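Local atomic coordinates of ftsY (Mycoplasma mycoides, PDB entry 1ZU4), a protein that is the NG-domain part of a signal recognition particle receptor, an N-terminal helical bundle joined to a domain of the P-loop NTPase class. Residues V54-V57 against S58-R62; D34-F37 against E38-D42; L78-S81 against L82-Y86; D42-Q46 against T47-M51. One frame throughout, in Å; residues are numbered along the deposited sequence.

Contact 1: V54-V57 against S58-R62; sequences VLKV and SNLVR
Val57 and Val61 meet along one face of helix 51-64, a single turn apart. Their methyls CG1 of Val57 and CG2 of Val61 stand 4.4 Å apart, a loose apolar contact; CG2 of Val61 lies closer to the backbone, 3.4 Å from Val57 O. Branched, compact valines suit this face because it is pressed between two other helices: Val57 packs on Leu44 of helix 34-46 and on Leu78 and Ala85 of helix 71-87.

Four backbone bonds of the i to i+4 kind hold the turn. Ser58 N gives the first to Val54 O at 2.9 Å, Val61 N the last to Val57 O at 2.9 Å, and both are nearly straight.

Among the polar side chains, Asn59 keeps CG beside its own backbone N (chi1 -75°), which brings OD1 over the preceding turn, 3.9 Å from Leu55 CD1, on an exposed face where an amide is at ease. Ser58 is buried, but a short hydroxyl fits there, and its OG is hydrogen-bonded to Glu41 of helix 34-46. Lys56 and Leu60 meet only loosely, CG to CD1 at 4.5 Å.

Such a division into apolar and polar faces is characteristic of an amphipathic helix in the helical bundle of SRP-type proteins.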
# COMPACT_ATOMS: atom_id res chain seq x y z
N VAL A 54 14.28 -12.93 5.93
CA VAL A 54 15.04 -13.28 7.15
C VAL A 54 16.50 -13.51 6.78
O VAL A 54 17.38 -12.93 7.39
CB VAL A 54 14.47 -14.54 7.86
CG1 VAL A 54 15.37 -15.00 9.03
CG2 VAL A 54 13.09 -14.23 8.39
N LEU A 55 16.73 -14.33 5.75
CA LEU A 55 18.07 -14.63 5.29
C LEU A 55 18.85 -13.39 4.83
O LEU A 55 20.00 -13.19 5.20
CB LEU A 55 17.99 -15.67 4.17
CG LEU A 55 19.30 -16.03 3.48
CD1 LEU A 55 20.02 -17.01 4.34
CD2 LEU A 55 19.03 -16.57 2.09
N LYS A 56 18.23 -12.56 4.01
CA LYS A 56 18.87 -11.33 3.54
C LYS A 56 19.20 -10.35 4.69
O LYS A 56 20.28 -9.79 4.74
CB LYS A 56 18.01 -10.65 2.46
CG LYS A 56 18.73 -9.51 1.72
CD LYS A 56 17.85 -8.77 0.70
CE LYS A 56 17.84 -9.48 -0.65
NZ LYS A 56 16.97 -10.69 -0.58
N VAL A 57 18.28 -10.18 5.64
CA VAL A 57 18.50 -9.25 6.76
C VAL A 57 19.59 -9.77 7.71
O VAL A 57 20.48 -9.03 8.12
CB VAL A 57 17.17 -8.92 7.49
CG1 VAL A 57 17.42 -8.16 8.82
CG2 VAL A 57 16.30 -8.04 6.60
N SER A 58 19.49 -11.04 8.08
CA SER A 58 20.53 -11.67 8.92
C SER A 58 21.91 -11.54 8.30
O SER A 58 22.88 -11.20 9.00
CB SER A 58 20.21 -13.15 9.14
OG SER A 58 21.09 -13.69 10.14
N ASN A 59 22.02 -11.79 6.99
CA ASN A 59 23.34 -11.69 6.32
C ASN A 59 23.92 -10.29 6.33
O ASN A 59 25.10 -10.11 6.60
CB ASN A 59 23.30 -12.22 4.89
CG ASN A 59 23.25 -13.73 4.83
OD1 ASN A 59 22.84 -14.30 3.82
ND2 ASN A 59 23.64 -14.38 5.92
N LEU A 60 23.06 -9.31 6.06
CA LEU A 60 23.42 -7.90 6.24
C LEU A 60 23.89 -7.50 7.65
O LEU A 60 24.91 -6.83 7.79
CB LEU A 60 22.26 -7.02 5.79
CG LEU A 60 22.16 -6.85 4.27
CD1 LEU A 60 20.81 -6.25 3.93
CD2 LEU A 60 23.36 -6.02 3.71
N VAL A 61 23.14 -7.90 8.68
CA VAL A 61 23.55 -7.65 10.07
C VAL A 61 24.91 -8.36 10.34
O VAL A 61 25.83 -7.77 10.88
CB VAL A 61 22.52 -8.15 11.09
CG1 VAL A 61 23.09 -8.04 12.53
CG2 VAL A 61 21.19 -7.36 11.01
N ARG A 62 25.04 -9.59 9.87
CA ARG A 62 26.28 -10.34 10.06
C ARG A 62 27.45 -9.64 9.35
O ARG A 62 28.56 -9.60 9.86
CB ARG A 62 26.07 -11.80 9.63
CG ARG A 62 27.38 -12.51 9.45
CD ARG A 62 27.38 -13.97 9.81
NE ARG A 62 26.14 -14.76 9.83
CZ ARG A 62 26.05 -15.83 10.62
NH1 ARG A 62 27.07 -16.11 11.41
NH2 ARG A 62 24.96 -16.61 10.66

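Contact 2: D34-F37 against E38-D42; sequences DEFF and EELED
Phe37 and Leu40 lie side by side and point the same way from helix 34-46, an amphipathic member of the SRP54-type helical bundle. Leu40 CD2 comes to 3.9 Å from Phe37 CD2 and approaches the ring obliquely. Phe37 holds CG beside its backbone N (chi1 -72°), and its ring reaches Ser58, Val61 and Arg62 of helix 51-64.

Phe36 is turned differently. Leu40 CB approaches the Phe36 ring obliquely, 4.2 Å from Phe36 CZ, while Phe36 CD2 in turn sits over the centre of the Phe37 ring. Large flat side chains suit this buried side: Phe37 packs toward helix 51-64, and Phe36 toward helices 12-27 and 71-87, where Leu25, Phe71 and Ile74 touch it.

The exposed side is acidic. Glu35 and Glu39 point carboxylates outward, OE2 to OE2 5.0 Å apart, so like charges probably repel mildly and favour solvent. Glu38 runs extended beyond CG, laying Glu38 CG 3.5 Å from Asp34 O. The carboxylate of Asp34 has a salt-bridge partner on helix 51-64, Arg62. Under them the backbone repeats its helical bonds, among them Leu40 N to Phe36 O at 2.8 Å, with an N-H...O angle of 161°.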
# COMPACT_ATOMS: atom_id res chain seq x y z
N ASP A 34 27.68 -17.18 15.84
CA ASP A 34 26.69 -17.99 15.11
C ASP A 34 25.44 -18.32 15.92
O ASP A 34 24.32 -18.15 15.43
CB ASP A 34 27.33 -19.26 14.53
CG ASP A 34 28.38 -18.93 13.46
OD1 ASP A 34 28.32 -17.83 12.85
OD2 ASP A 34 29.29 -19.76 13.23
N GLU A 35 25.59 -18.75 17.17
CA GLU A 35 24.42 -19.02 17.99
C GLU A 35 23.52 -17.77 18.13
O GLU A 35 22.30 -17.88 18.14
CB GLU A 35 24.81 -19.54 19.37
CG GLU A 35 23.77 -20.43 19.97
CD GLU A 35 24.23 -21.03 21.28
OE1 GLU A 35 25.26 -21.74 21.28
OE2 GLU A 35 23.54 -20.80 22.30
N PHE A 36 24.14 -16.58 18.23
CA PHE A 36 23.36 -15.33 18.28
C PHE A 36 22.55 -15.13 16.99
O PHE A 36 21.38 -14.71 17.06
CB PHE A 36 24.23 -14.10 18.56
CG PHE A 36 23.56 -12.82 18.21
CD1 PHE A 36 22.54 -12.31 19.02
CD2 PHE A 36 23.88 -12.15 17.01
CE1 PHE A 36 21.88 -11.12 18.68
CE2 PHE A 36 23.23 -10.96 16.66
CZ PHE A 36 22.21 -10.45 17.49
N PHE A 37 23.20 -15.35 15.84
CA PHE A 37 22.48 -15.22 14.58
C PHE A 37 21.30 -16.20 14.44
O PHE A 37 20.30 -15.86 13.87
CB PHE A 37 23.41 -15.13 13.37
CG PHE A 37 24.12 -13.81 13.28
CD1 PHE A 37 25.43 -13.67 13.75
CD2 PHE A 37 23.46 -12.67 12.82
CE1 PHE A 37 26.07 -12.45 13.72
CE2 PHE A 37 24.11 -11.44 12.77
CZ PHE A 37 25.41 -11.32 13.23
N GLU A 38 21.39 -17.37 15.06
CA GLU A 38 20.27 -18.30 15.07
C GLU A 38 19.10 -17.72 15.85
O GLU A 38 17.95 -17.88 15.45
CB GLU A 38 20.64 -19.65 15.70
CG GLU A 38 21.67 -20.43 14.95
CD GLU A 38 22.17 -21.61 15.78
OE1 GLU A 38 21.37 -22.16 16.57
OE2 GLU A 38 23.36 -21.97 15.64
N GLU A 39 19.42 -17.09 16.99
CA GLU A 39 18.41 -16.48 17.84
C GLU A 39 17.82 -15.30 17.10
O GLU A 39 16.63 -15.12 17.12
CB GLU A 39 18.97 -15.99 19.18
CG GLU A 39 19.56 -17.06 20.11
CD GLU A 39 18.54 -18.04 20.63
OE1 GLU A 39 17.32 -17.74 20.64
OE2 GLU A 39 18.97 -19.15 21.03
N LEU A 40 18.67 -14.47 16.47
CA LEU A 40 18.15 -13.32 15.76
C LEU A 40 17.22 -13.75 14.63
O LEU A 40 16.13 -13.16 14.42
CB LEU A 40 19.28 -12.45 15.23
CG LEU A 40 18.88 -11.34 14.23
CD1 LEU A 40 18.15 -10.24 14.95
CD2 LEU A 40 20.12 -10.78 13.50
N GLU A 41 17.61 -14.81 13.93
CA GLU A 41 16.85 -15.32 12.79
C GLU A 41 15.49 -15.76 13.24
O GLU A 41 14.50 -15.51 12.58
CB GLU A 41 17.63 -16.45 12.09
CG GLU A 41 18.66 -15.89 11.13
CD GLU A 41 19.75 -16.88 10.72
OE1 GLU A 41 19.68 -18.11 10.97
OE2 GLU A 41 20.69 -16.38 10.13
N ASP A 42 15.42 -16.37 14.42
CA ASP A 42 14.13 -16.71 15.00
C ASP A 42 13.23 -15.51 15.30
O ASP A 42 12.05 -15.50 14.97
CB ASP A 42 14.27 -17.64 16.21
CG ASP A 42 12.97 -18.24 16.58
OD1 ASP A 42 12.39 -18.97 15.74
OD2 ASP A 42 12.45 -17.97 17.69

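Contact 3: L78-S81 against L82-Y86; sequences LVES and LYQAY
Leu82 crosses the side chain of Leu78 at a slant, one turn along helix 71-87, with Leu82 CG 4.1 Å from Leu78 CD1. Because Leu82 holds CG beside its backbone N (chi1 -73°), Leu82 CG also rests 3.3 Å from Leu78 O. Both leucines are buried, as their branched apolar ends require: Phe18 of helix 12-27 touches the pair, and Ile305 of helix 301-308 packs on Leu82.

Ser81, the next residue back along the chain, faces another helix. Its small side chain suits the close approach of helix 51-64, and its hydroxyl is satisfied within its own helix by Ala77 O. At the backbone, Ser81 O receives Ala85 N at 3.0 Å.

The outer side of the turn is polar. Gln84 and Glu80, one turn earlier, run alongside each other and point the same way, carboxylate and amide planes 41° apart. Gln84 NE2 is 3.9 Å from Glu80 CG, a van der Waals contact. What unites the two polar ends is Lys64 of helix 51-64, salt-bridged to Glu80 OE2 and hydrogen-bonded to Gln84 OE1, so a long acidic and a long amide side chain suit the site.

The pattern, leucines on one side, a small serine at the interhelical seam and polar groups outside, is that of an amphipathic helix in a helical bundle.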
# COMPACT_ATOMS: atom_id res chain seq x y z
N LEU A 78 20.75 -3.76 12.59
CA LEU A 78 19.50 -4.35 12.22
C LEU A 78 18.59 -3.33 11.54
O LEU A 78 17.99 -3.63 10.50
CB LEU A 78 18.83 -4.94 13.46
CG LEU A 78 17.45 -5.54 13.29
CD1 LEU A 78 17.45 -6.60 12.16
CD2 LEU A 78 16.97 -6.09 14.64
N VAL A 79 18.50 -2.11 12.09
CA VAL A 79 17.67 -1.04 11.52
C VAL A 79 18.11 -0.76 10.06
O VAL A 79 17.29 -0.73 9.18
CB VAL A 79 17.69 0.26 12.39
CG1 VAL A 79 16.97 1.39 11.69
CG2 VAL A 79 17.03 0.02 13.76
N GLU A 80 19.41 -0.63 9.85
CA GLU A 80 20.00 -0.40 8.55
C GLU A 80 19.79 -1.56 7.61
O GLU A 80 19.50 -1.35 6.44
CB GLU A 80 21.50 -0.08 8.72
CG GLU A 80 22.25 0.12 7.41
CD GLU A 80 23.68 0.62 7.67
OE1 GLU A 80 23.83 1.69 8.30
OE2 GLU A 80 24.64 -0.06 7.26
N SER A 81 19.90 -2.79 8.11
CA SER A 81 19.72 -4.00 7.28
C SER A 81 18.28 -4.22 6.85
O SER A 81 18.04 -4.81 5.79
CB SER A 81 20.24 -5.26 7.99
OG SER A 81 21.64 -5.12 8.38
N LEU A 82 17.32 -3.76 7.66
CA LEU A 82 15.89 -3.87 7.33
C LEU A 82 15.59 -2.95 6.16
O LEU A 82 15.00 -3.37 5.16
CB LEU A 82 15.02 -3.51 8.53
CG LEU A 82 14.98 -4.55 9.67
CD1 LEU A 82 14.44 -3.91 10.93
CD2 LEU A 82 14.19 -5.87 9.34
N TYR A 83 16.01 -1.69 6.28
CA TYR A 83 15.89 -0.72 5.23
C TYR A 83 16.58 -1.19 3.95
O TYR A 83 16.00 -1.07 2.84
CB TYR A 83 16.49 0.61 5.72
CG TYR A 83 16.69 1.61 4.65
CD1 TYR A 83 15.66 2.51 4.31
CD2 TYR A 83 17.89 1.66 3.95
CE1 TYR A 83 15.83 3.41 3.33
CE2 TYR A 83 18.06 2.54 2.92
CZ TYR A 83 17.03 3.44 2.65
OH TYR A 83 17.19 4.32 1.65
N GLN A 84 17.83 -1.66 4.07
CA GLN A 84 18.58 -2.16 2.86
C GLN A 84 17.94 -3.38 2.16
O GLN A 84 17.99 -3.52 0.92
CB GLN A 84 20.06 -2.40 3.19
CG GLN A 84 20.74 -1.09 3.55
CD GLN A 84 22.24 -1.20 3.70
OE1 GLN A 84 22.79 -2.27 3.95
NE2 GLN A 84 22.91 -0.07 3.58
N ALA A 85 17.30 -4.24 2.96
CA ALA A 85 16.66 -5.45 2.43
C ALA A 85 15.53 -5.05 1.48
O ALA A 85 15.34 -5.65 0.42
CB ALA A 85 16.13 -6.29 3.56
N TYR A 86 14.79 -4.03 1.89
CA TYR A 86 13.71 -3.47 1.08
C TYR A 86 14.26 -2.70 -0.11
O TYR A 86 13.76 -2.85 -1.22
CB TYR A 86 12.84 -2.54 1.93
CG TYR A 86 11.60 -2.04 1.23
CD1 TYR A 86 10.40 -2.74 1.37
CD2 TYR A 86 11.63 -0.90 0.39
CE1 TYR A 86 9.25 -2.32 0.75
CE2 TYR A 86 10.45 -0.46 -0.27
CZ TYR A 86 9.26 -1.18 -0.06
OH TYR A 86 8.07 -0.84 -0.64

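Contact 4: D42-Q46 against T47-M51; sequences DVLIQ and TDMGM
Thr47 meets Leu44 where helix 34-46 gives way to the loop before helix 51-64. From Thr47 CB, 3.5 Å from Leu44 O, the side chain forks. The methyl, Thr47 CG2, lies 3.4 Å from Leu44 O and 3.6 Å from Val43 O, and Phe18 of helix 12-27 touches this buried residue. The hydroxyl OG1 is placed between the backbone N and the carbonyl carbon (chi1 78°), and this rotation turns it back over the last helical turn, where Thr47 OG1 donates to Leu44 O at 2.8 Å, in the carbonyl plane. OG1 also accepts a weak bond from Met49 N.

Leu44 O is thus gripped twice by one residue, for Thr47 N also binds it, at 3.2 Å and from well above the carbonyl plane. Threonine suits this place because its hydroxyl satisfies a carbonyl of the last helical turn while its methyl lies against the helix backbone.

Next, Asp48 takes a positive phi of 59°, and its N bonds to Ile45 O at 3.0 Å. Ile45 O also accepts from a water that in turn accepts from Gly50 N, so the water spans the turn. Met49 bends at its end to bring CE 4.0 Å from Leu44 CD2, a flexible thioether filling the core beside Val54 and Leu82. Gly50, at phi 95°, has backbone angles at which a side chain would jam against the preceding carbonyl, and it occupies the N-cap of the next helix.

The whole is a tight interhelical turn of the SRP54-type helical bundle, in which one helix is closed off and the next begins.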
# COMPACT_ATOMS: atom_id res chain seq x y z
N ASP A 42 15.42 -16.37 14.42
CA ASP A 42 14.13 -16.71 15.00
C ASP A 42 13.23 -15.51 15.30
O ASP A 42 12.05 -15.50 14.97
CB ASP A 42 14.27 -17.64 16.21
CG ASP A 42 12.97 -18.24 16.58
OD1 ASP A 42 12.39 -18.97 15.74
OD2 ASP A 42 12.45 -17.97 17.69
N VAL A 43 13.79 -14.46 15.85
CA VAL A 43 13.04 -13.21 15.98
C VAL A 43 12.57 -12.66 14.62
O VAL A 43 11.44 -12.24 14.50
CB VAL A 43 13.87 -12.17 16.70
CG1 VAL A 43 13.19 -10.79 16.64
CG2 VAL A 43 14.16 -12.61 18.14
N LEU A 44 13.43 -12.67 13.59
CA LEU A 44 13.05 -12.08 12.31
C LEU A 44 11.92 -12.88 11.72
O LEU A 44 10.99 -12.32 11.10
CB LEU A 44 14.25 -12.06 11.34
CG LEU A 44 15.32 -11.06 11.79
CD1 LEU A 44 16.51 -11.09 10.89
CD2 LEU A 44 14.79 -9.62 11.94
N ILE A 45 11.94 -14.20 11.96
CA ILE A 45 10.89 -15.06 11.42
C ILE A 45 9.52 -14.62 11.98
O ILE A 45 8.52 -14.56 11.26
CB ILE A 45 11.16 -16.59 11.69
CG1 ILE A 45 12.33 -17.07 10.83
CG2 ILE A 45 9.86 -17.41 11.38
CD1 ILE A 45 13.04 -18.34 11.26
N GLN A 46 9.48 -14.26 13.25
CA GLN A 46 8.21 -13.94 13.89
C GLN A 46 7.56 -12.64 13.43
O GLN A 46 6.39 -12.41 13.71
CB GLN A 46 8.35 -13.96 15.41
CG GLN A 46 8.51 -15.40 15.97
CD GLN A 46 8.94 -15.38 17.41
OE1 GLN A 46 10.13 -15.27 17.71
NE2 GLN A 46 7.97 -15.50 18.34
N THR A 47 8.32 -11.78 12.76
CA THR A 47 7.79 -10.56 12.12
C THR A 47 6.92 -10.86 10.90
O THR A 47 6.22 -9.96 10.36
CB THR A 47 8.94 -9.60 11.67
OG1 THR A 47 9.53 -10.08 10.45
CG2 THR A 47 10.00 -9.47 12.74
N ASP A 48 6.96 -12.14 10.48
CA ASP A 48 6.40 -12.68 9.24
C ASP A 48 6.94 -12.06 7.95
O ASP A 48 6.21 -11.96 6.98
CB ASP A 48 4.87 -12.64 9.24
CG ASP A 48 4.25 -13.57 10.29
OD1 ASP A 48 4.91 -14.49 10.83
OD2 ASP A 48 3.08 -13.37 10.60
N MET A 49 8.21 -11.68 7.92
CA MET A 49 8.79 -11.13 6.69
C MET A 49 9.02 -12.22 5.61
O MET A 49 9.16 -11.91 4.44
CB MET A 49 10.08 -10.38 6.96
CG MET A 49 11.19 -11.24 7.65
SD MET A 49 12.72 -10.33 7.71
CE MET A 49 12.36 -8.98 8.81
N GLY A 50 9.05 -13.49 6.02
CA GLY A 50 9.35 -14.60 5.13
C GLY A 50 10.80 -15.04 5.12
O GLY A 50 11.72 -14.29 5.44
N MET A 51 11.03 -16.29 4.73
CA MET A 51 12.34 -16.86 4.75
C MET A 51 13.43 -16.11 4.03
O MET A 51 14.56 -15.96 4.57
CB MET A 51 12.31 -18.28 4.18
CG MET A 51 11.38 -19.20 4.89
SD MET A 51 11.73 -20.94 4.37
CE MET A 51 11.05 -20.89 2.73
O HOH W 1 8.53 -15.05 8.50

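How the contacts relate
From the N terminus, contact 2 comes first, on helix 34-46; contact 4 begins at its last residue, Asp42, and carries the chain round the turn into helix 51-64, which holds contact 1. Contact 3 follows on helix 71-87. All four run in series and each joins residues about one turn apart, so none closes a long loop, and none encloses or crosses another. In space they are knitted together: Asp34 and Phe37 of contact 2 meet Arg62 and Val61 of contact 1, which also meets Ser81 and Ala85 of contact 3. Met49 of contact 4 reaches both Val54 and Leu82. Together they tie three helices into one bundle.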